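Long-range contact in sialidase B (Streptococcus pneumoniae serotype 4, PDB 4XJW), which cleaves terminal sialic acid residues from alpha-2,3-, alpha-2,6- and alpha-2,8-linked glycoconjugates as a family 33 glycosyl hydrolase: residues I208-S222 against D289-L303. The protein carries 1 engineered substitution. Sequence-based numbering, arbitrary orientation.
With OPX ((1s,3R,4S)-1-[(cyclohexylamino)methyl]-3,4-dihydroxycyclopentanesulfonic acid), chain B.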
loop_
_atom_site.group_PDB
_atom_site.type_symbol
_atom_site.label_atom_id
_atom_site.label_comp_id
_atom_site.label_asym_id
_atom_site.label_seq_id
_atom_site.Cartn_x
_atom_site.Cartn_y
_atom_site.Cartn_z
ATOM N N ILE A 208 -1.353 -1.067 -2.594
ATOM C CA ILE A 208 -1.495 -1.827 -3.837
ATOM C C ILE A 208 -0.265 -1.717 -4.763
ATOM O O ILE A 208 -0.364 -1.220 -5.881
ATOM C CB ILE A 208 -2.770 -1.433 -4.643
ATOM C CG1 ILE A 208 -3.959 -1.086 -3.740
ATOM C CG2 ILE A 208 -3.177 -2.572 -5.553
ATOM C CD1 ILE A 208 -4.392 -2.209 -2.799
ATOM N N PRO A 209 0.894 -2.201 -4.302
ATOM C CA PRO A 209 2.134 -2.095 -5.082
ATOM C C PRO A 209 2.178 -3.085 -6.233
ATOM O O PRO A 209 1.600 -4.180 -6.152
ATOM C CB PRO A 209 3.204 -2.493 -4.070
ATOM C CG PRO A 209 2.485 -3.416 -3.110
ATOM C CD PRO A 209 1.112 -2.832 -2.986
ATOM N N THR A 210 2.900 -2.713 -7.288
ATOM C CA THR A 210 3.192 -3.610 -8.407
ATOM C C THR A 210 4.679 -3.495 -8.751
ATOM O O THR A 210 5.336 -2.504 -8.401
ATOM C CB THR A 210 2.342 -3.322 -9.666
ATOM O OG1 THR A 210 2.913 -2.229 -10.396
ATOM C CG2 THR A 210 0.875 -3.003 -9.298
ATOM N N LEU A 211 5.203 -4.534 -9.403
ATOM C CA LEU A 211 6.567 -4.537 -9.953
ATOM C C LEU A 211 6.549 -5.299 -11.260
ATOM O O LEU A 211 5.811 -6.254 -11.408
ATOM C CB LEU A 211 7.529 -5.247 -8.989
ATOM C CG LEU A 211 7.935 -4.580 -7.678
ATOM C CD1 LEU A 211 8.721 -5.557 -6.800
ATOM C CD2 LEU A 211 8.733 -3.313 -7.942
ATOM N N TYR A 212 7.385 -4.892 -12.207
ATOM C CA TYR A 212 7.463 -5.573 -13.488
ATOM C C TYR A 212 8.832 -5.293 -14.086
ATOM O O TYR A 212 9.297 -4.146 -14.087
ATOM C CB TYR A 212 6.387 -5.037 -14.432
ATOM C CG TYR A 212 6.148 -5.875 -15.672
ATOM C CD1 TYR A 212 7.005 -5.803 -16.769
ATOM C CD2 TYR A 212 5.063 -6.724 -15.750
ATOM C CE1 TYR A 212 6.776 -6.561 -17.909
ATOM C CE2 TYR A 212 4.822 -7.482 -16.880
ATOM C CZ TYR A 212 5.675 -7.395 -17.955
ATOM O OH TYR A 212 5.417 -8.162 -19.069
ATOM N N THR A 213 9.472 -6.337 -14.597
ATOM C CA THR A 213 10.815 -6.198 -15.159
ATOM C C THR A 213 10.703 -6.073 -16.672
ATOM O O THR A 213 10.231 -6.988 -17.350
ATOM C CB THR A 213 11.682 -7.397 -14.787
ATOM O OG1 THR A 213 11.738 -7.502 -13.359
ATOM C CG2 THR A 213 13.098 -7.245 -15.343
ATOM N N LEU A 214 11.133 -4.920 -17.180
ATOM C CA LEU A 214 11.071 -4.622 -18.611
ATOM C C LEU A 214 12.230 -5.271 -19.361
ATOM O O LEU A 214 13.244 -5.666 -18.762
ATOM C CB LEU A 214 11.057 -3.102 -18.851
ATOM C CG LEU A 214 9.939 -2.353 -18.109
ATOM C CD1 LEU A 214 10.073 -0.851 -18.379
ATOM C CD2 LEU A 214 8.579 -2.857 -18.556
ATOM N N SER A 215 12.059 -5.397 -20.674
ATOM C CA SER A 215 13.074 -6.045 -21.513
ATOM C C SER A 215 14.425 -5.322 -21.489
ATOM O O SER A 215 15.489 -5.945 -21.657
ATOM C CB SER A 215 12.560 -6.201 -22.941
ATOM O OG SER A 215 12.417 -4.958 -23.600
ATOM N N SER A 216 14.398 -4.012 -21.276
ATOM C CA SER A 216 15.639 -3.246 -21.206
ATOM C C SER A 216 16.394 -3.510 -19.906
ATOM O O SER A 216 17.544 -3.102 -19.759
ATOM C CB SER A 216 15.346 -1.753 -21.305
ATOM O OG SER A 216 14.662 -1.345 -20.123
ATOM N N GLY A 217 15.733 -4.146 -18.936
ATOM C CA GLY A 217 16.316 -4.350 -17.615
ATOM C C GLY A 217 15.818 -3.341 -16.589
ATOM O O GLY A 217 16.053 -3.485 -15.381
ATOM N N ARG A 218 15.161 -2.296 -17.077
ATOM C CA ARG A 218 14.488 -1.351 -16.185
ATOM C C ARG A 218 13.376 -2.071 -15.425
ATOM O O ARG A 218 12.631 -2.854 -15.999
ATOM C CB ARG A 218 13.926 -0.163 -16.969
ATOM C CG ARG A 218 13.072 0.785 -16.126
ATOM C CD ARG A 218 12.713 2.047 -16.911
ATOM N NE ARG A 218 13.872 2.915 -17.106
ATOM C CZ ARG A 218 13.836 4.078 -17.746
ATOM N NH1 ARG A 218 12.699 4.526 -18.265
ATOM N NH2 ARG A 218 14.945 4.798 -17.869
ATOM N N VAL A 219 13.300 -1.825 -14.126
ATOM C CA VAL A 219 12.240 -2.399 -13.302
ATOM C C VAL A 219 11.258 -1.274 -12.995
ATOM O O VAL A 219 11.664 -0.205 -12.533
ATOM C CB VAL A 219 12.804 -2.991 -11.997
ATOM C CG1 VAL A 219 11.675 -3.581 -11.152
ATOM C CG2 VAL A 219 13.837 -4.068 -12.311
ATOM N N LEU A 220 9.978 -1.509 -13.276
ATOM C CA LEU A 220 8.934 -0.495 -13.130
ATOM C C LEU A 220 8.021 -0.880 -11.971
ATOM O O LEU A 220 7.745 -2.068 -11.745
ATOM C CB LEU A 220 8.110 -0.396 -14.415
ATOM C CG LEU A 220 7.022 0.680 -14.530
ATOM C CD1 LEU A 220 7.654 2.057 -14.411
ATOM C CD2 LEU A 220 6.247 0.545 -15.847
ATOM N N SER A 221 7.577 0.123 -11.219
ATOM C CA SER A 221 6.614 -0.101 -10.135
ATOM C C SER A 221 5.471 0.877 -10.267
ATOM O O SER A 221 5.678 2.046 -10.556
ATOM C CB SER A 221 7.297 0.073 -8.769
ATOM O OG SER A 221 6.359 0.024 -7.687
ATOM N N SER A 222 4.251 0.392 -10.050
ATOM C CA SER A 222 3.103 1.289 -9.893
ATOM C C SER A 222 2.458 1.110 -8.525
ATOM O O SER A 222 2.739 0.133 -7.817
ATOM C CB SER A 222 2.071 1.132 -11.016
ATOM O OG SER A 222 1.473 -0.147 -11.025
ATOM N N ASP A 289 -6.261 0.220 -7.955
ATOM C CA ASP A 289 -5.826 -1.115 -8.405
ATOM C C ASP A 289 -5.234 -1.120 -9.807
ATOM O O ASP A 289 -5.951 -1.248 -10.799
ATOM C CB ASP A 289 -6.958 -2.159 -8.294
ATOM C CG ASP A 289 -7.367 -2.426 -6.860
ATOM O OD1 ASP A 289 -6.680 -1.937 -5.939
ATOM O OD2 ASP A 289 -8.386 -3.120 -6.642
ATOM N N SER A 290 -3.916 -0.995 -9.881
ATOM C CA SER A 290 -3.242 -0.937 -11.168
ATOM C C SER A 290 -2.525 -2.229 -11.522
ATOM O O SER A 290 -2.218 -3.054 -10.646
ATOM C CB SER A 290 -2.265 0.244 -11.226
ATOM O OG SER A 290 -1.186 0.082 -10.319
ATOM N N SER A 291 -2.225 -2.373 -12.810
ATOM C CA SER A 291 -1.562 -3.568 -13.330
ATOM C C SER A 291 -0.727 -3.183 -14.550
ATOM O O SER A 291 -1.160 -2.348 -15.357
ATOM C CB SER A 291 -2.592 -4.639 -13.708
ATOM O OG SER A 291 -1.958 -5.895 -13.835
ATOM N N ILE A 292 0.454 -3.795 -14.690
ATOM C CA ILE A 292 1.413 -3.437 -15.742
ATOM C C ILE A 292 1.794 -4.631 -16.621
ATOM O O ILE A 292 1.927 -5.750 -16.127
ATOM C CB ILE A 292 2.707 -2.870 -15.130
ATOM C CG1 ILE A 292 2.451 -1.509 -14.496
ATOM C CG2 ILE A 292 3.794 -2.710 -16.194
ATOM C CD1 ILE A 292 3.629 -1.039 -13.642
ATOM N N VAL A 293 1.981 -4.390 -17.919
ATOM C CA VAL A 293 2.576 -5.385 -18.797
ATOM C C VAL A 293 3.410 -4.664 -19.844
ATOM O O VAL A 293 3.202 -3.474 -20.106
ATOM C CB VAL A 293 1.475 -6.242 -19.468
ATOM C CG1 VAL A 293 0.854 -5.473 -20.619
ATOM C CG2 VAL A 293 2.056 -7.554 -19.972
ATOM N N GLU A 294 4.389 -5.359 -20.412
ATOM C CA GLU A 294 5.135 -4.791 -21.536
ATOM C C GLU A 294 4.752 -5.518 -22.809
ATOM O O GLU A 294 4.641 -6.747 -22.815
ATOM C CB GLU A 294 6.643 -4.852 -21.307
ATOM C CG GLU A 294 7.452 -4.178 -22.430
ATOM C CD GLU A 294 8.914 -3.990 -22.064
ATOM O OE1 GLU A 294 9.556 -4.991 -21.696
ATOM O OE2 GLU A 294 9.407 -2.841 -22.131
ATOM N N ASP A 295 4.549 -4.756 -23.883
ATOM C CA ASP A 295 4.168 -5.317 -25.175
ATOM C C ASP A 295 5.373 -5.459 -26.091
ATOM O O ASP A 295 6.074 -4.486 -26.353
ATOM C CB ASP A 295 3.102 -4.438 -25.833
ATOM C CG ASP A 295 2.779 -4.876 -27.247
ATOM O OD1 ASP A 295 2.685 -6.100 -27.486
ATOM O OD2 ASP A 295 2.603 -3.988 -28.101
ATOM N N LYS A 296 5.607 -6.669 -26.592
ATOM C CA LYS A 296 6.739 -6.891 -27.492
ATOM C C LYS A 296 6.528 -6.266 -28.864
ATOM O O LYS A 296 7.469 -5.744 -29.469
ATOM C CB LYS A 296 7.037 -8.384 -27.625
ATOM C CG LYS A 296 7.808 -8.955 -26.454
ATOM C CD LYS A 296 7.993 -10.460 -26.599
ATOM C CE LYS A 296 6.654 -11.175 -26.588
ATOM N NZ LYS A 296 6.810 -12.657 -26.580
ATOM N N LYS A 297 5.296 -6.293 -29.356
ATOM C CA LYS A 297 5.017 -5.766 -30.690
ATOM C C LYS A 297 5.371 -4.283 -30.819
ATOM O O LYS A 297 6.226 -3.908 -31.627
ATOM C CB LYS A 297 3.553 -5.990 -31.073
ATOM C CG LYS A 297 3.248 -5.630 -32.523
ATOM C CD LYS A 297 1.788 -5.859 -32.864
ATOM C CE LYS A 297 1.414 -7.338 -32.803
ATOM N NZ LYS A 297 0.010 -7.582 -33.264
ATOM N N SER A 298 4.711 -3.446 -30.027
ATOM C CA SER A 298 4.918 -2.002 -30.087
ATOM C C SER A 298 6.129 -1.584 -29.266
ATOM O O SER A 298 6.712 -0.527 -29.506
ATOM C CB SER A 298 3.683 -1.252 -29.581
ATOM O OG SER A 298 3.433 -1.523 -28.206
ATOM N N GLY A 299 6.500 -2.405 -28.287
ATOM C CA GLY A 299 7.522 -2.025 -27.319
ATOM C C GLY A 299 6.987 -1.159 -26.188
ATOM O O GLY A 299 7.750 -0.793 -25.292
ATOM N N LYS A 300 5.692 -0.830 -26.232
ATOM C CA LYS A 300 5.081 0.035 -25.227
ATOM C C LYS A 300 4.880 -0.693 -23.897
ATOM O O LYS A 300 4.725 -1.913 -23.840
ATOM C CB LYS A 300 3.729 0.580 -25.707
ATOM C CG LYS A 300 3.802 1.528 -26.903
ATOM C CD LYS A 300 2.421 2.067 -27.251
ATOM C CE LYS A 300 2.465 2.959 -28.489
ATOM N NZ LYS A 300 1.104 3.402 -28.904
ATOM N N THR A 301 4.913 0.070 -22.815
ATOM C CA THR A 301 4.492 -0.450 -21.525
ATOM C C THR A 301 3.038 -0.054 -21.391
ATOM O O THR A 301 2.659 1.071 -21.736
ATOM C CB THR A 301 5.311 0.168 -20.376
ATOM O OG1 THR A 301 6.703 -0.059 -20.612
ATOM C CG2 THR A 301 4.928 -0.452 -19.049
ATOM N N ILE A 302 2.219 -0.984 -20.912
ATOM C CA ILE A 302 0.790 -0.754 -20.790
ATOM C C ILE A 302 0.343 -0.884 -19.336
ATOM O O ILE A 302 0.656 -1.867 -18.668
ATOM C CB ILE A 302 0.017 -1.718 -21.690
ATOM C CG1 ILE A 302 0.401 -1.470 -23.153
ATOM C CG2 ILE A 302 -1.476 -1.586 -21.457
ATOM C CD1 ILE A 302 -0.217 -2.452 -24.123
ATOM N N LEU A 303 -0.378 0.118 -18.843
ATOM C CA LEU A 303 -0.869 0.093 -17.467
ATOM C C LEU A 303 -2.383 0.218 -17.447
ATOM O O LEU A 303 -2.954 1.097 -18.100
ATOM C CB LEU A 303 -0.193 1.208 -16.638
ATOM C CG LEU A 303 -0.558 1.373 -15.151
ATOM C CD1 LEU A 303 0.600 1.985 -14.377
ATOM C CD2 LEU A 303 -1.781 2.259 -14.967
HETATM C CAF OPX B . 15.357 -12.108 -15.925
HETATM C CAG OPX B . 15.082 -12.358 -17.379
HETATM C CAH OPX B . 14.493 -10.998 -15.417
HETATM C CAI OPX B . 13.629 -12.657 -17.605
HETATM C CAJ OPX B . 13.032 -11.261 -15.643
HETATM C CAK OPX B . 10.453 -10.809 -17.143
HETATM C CAL OPX B . 8.507 -11.839 -15.840
HETATM C CAM OPX B . 8.171 -9.726 -16.921
HETATM C CAO OPX B . 7.365 -11.114 -15.225
HETATM C CAP OPX B . 7.635 -9.698 -15.499
HETATM C CAQ OPX B . 12.757 -11.550 -17.099
HETATM C CAR OPX B . 8.915 -11.048 -17.047
HETATM N NAN OPX B . 11.356 -11.959 -17.301
HETATM O OAA OPX B . 9.131 -13.187 -18.604
HETATM O OAB OPX B . 6.923 -12.201 -18.372
HETATM O OAC OPX B . 7.262 -11.378 -13.869
HETATM O OAD OPX B . 8.593 -9.170 -14.676
HETATM O OAE OPX B . 8.588 -11.071 -19.682
HETATM S SAS OPX B . 8.362 -11.925 -18.510
HETATM O O HOH W 1 -2.047 0.077 -7.741
HETATM O O HOH W 2 12.056 -2.400 -22.353
#
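Ile292 lays its CD1 under the hairpin 205-226, against the OG1 of Thr210 and the OG of Ser222; Ile292 CD1 also lies 3.8 Å from Leu220 CD2. The contact joins two blades of the sialidase beta-propeller: strands 205-213 and 219-226 belong to one blade, strands 286-294 and 301-308 to the neighbouring one, and the two meet mainly through side chains, with no direct backbone-to-backbone bond between these segments. Strands 219-222 and 289-294 run nearly antiparallel at 161°, their axes 7.8 Å apart. Leu220 also meets Thr301 tip to tip, CD2 to CG2. Beside this apolar patch, hydroxyls form a buried chain: Thr210 OG1 bonds Ser222 OG (2.6 Å), which in turn bonds Ser290 OG (2.8 Å). With chi1 64°, Ser222 OG lies between its own backbone N and carbonyl carbon, where it meets both hydroxyls. Farther toward the end that holds Arg207 and Tyr615, inferred by similarity to be a substrate-binding residue and the nucleophile, water 1 bridges Ile208 O and Ser290 N.

The ring of Tyr212 is sandwiched between Val293 C on one face and the inhibitor OPX on the other, where the ligand's CAP lies over the ring centre, 3.7 Å above its plane. A weak but straight bond from Glu294 N reaches Tyr212 OH (3.3 Å, 170°), linking the OPX-binding ring to the neighbouring blade. The next residue, Thr213, donates its backbone N-H to OPX OAD.

At the turn Leu214-Gly217, the extended Glu294 side chain passes Leu214 at about a right angle. Both carboxylate oxygens are gripped from the turn side: water 2 donates to Glu294 OE2, and Ser215 N-H to the syn lone pair of Glu294 OE1 at 2.7 Å.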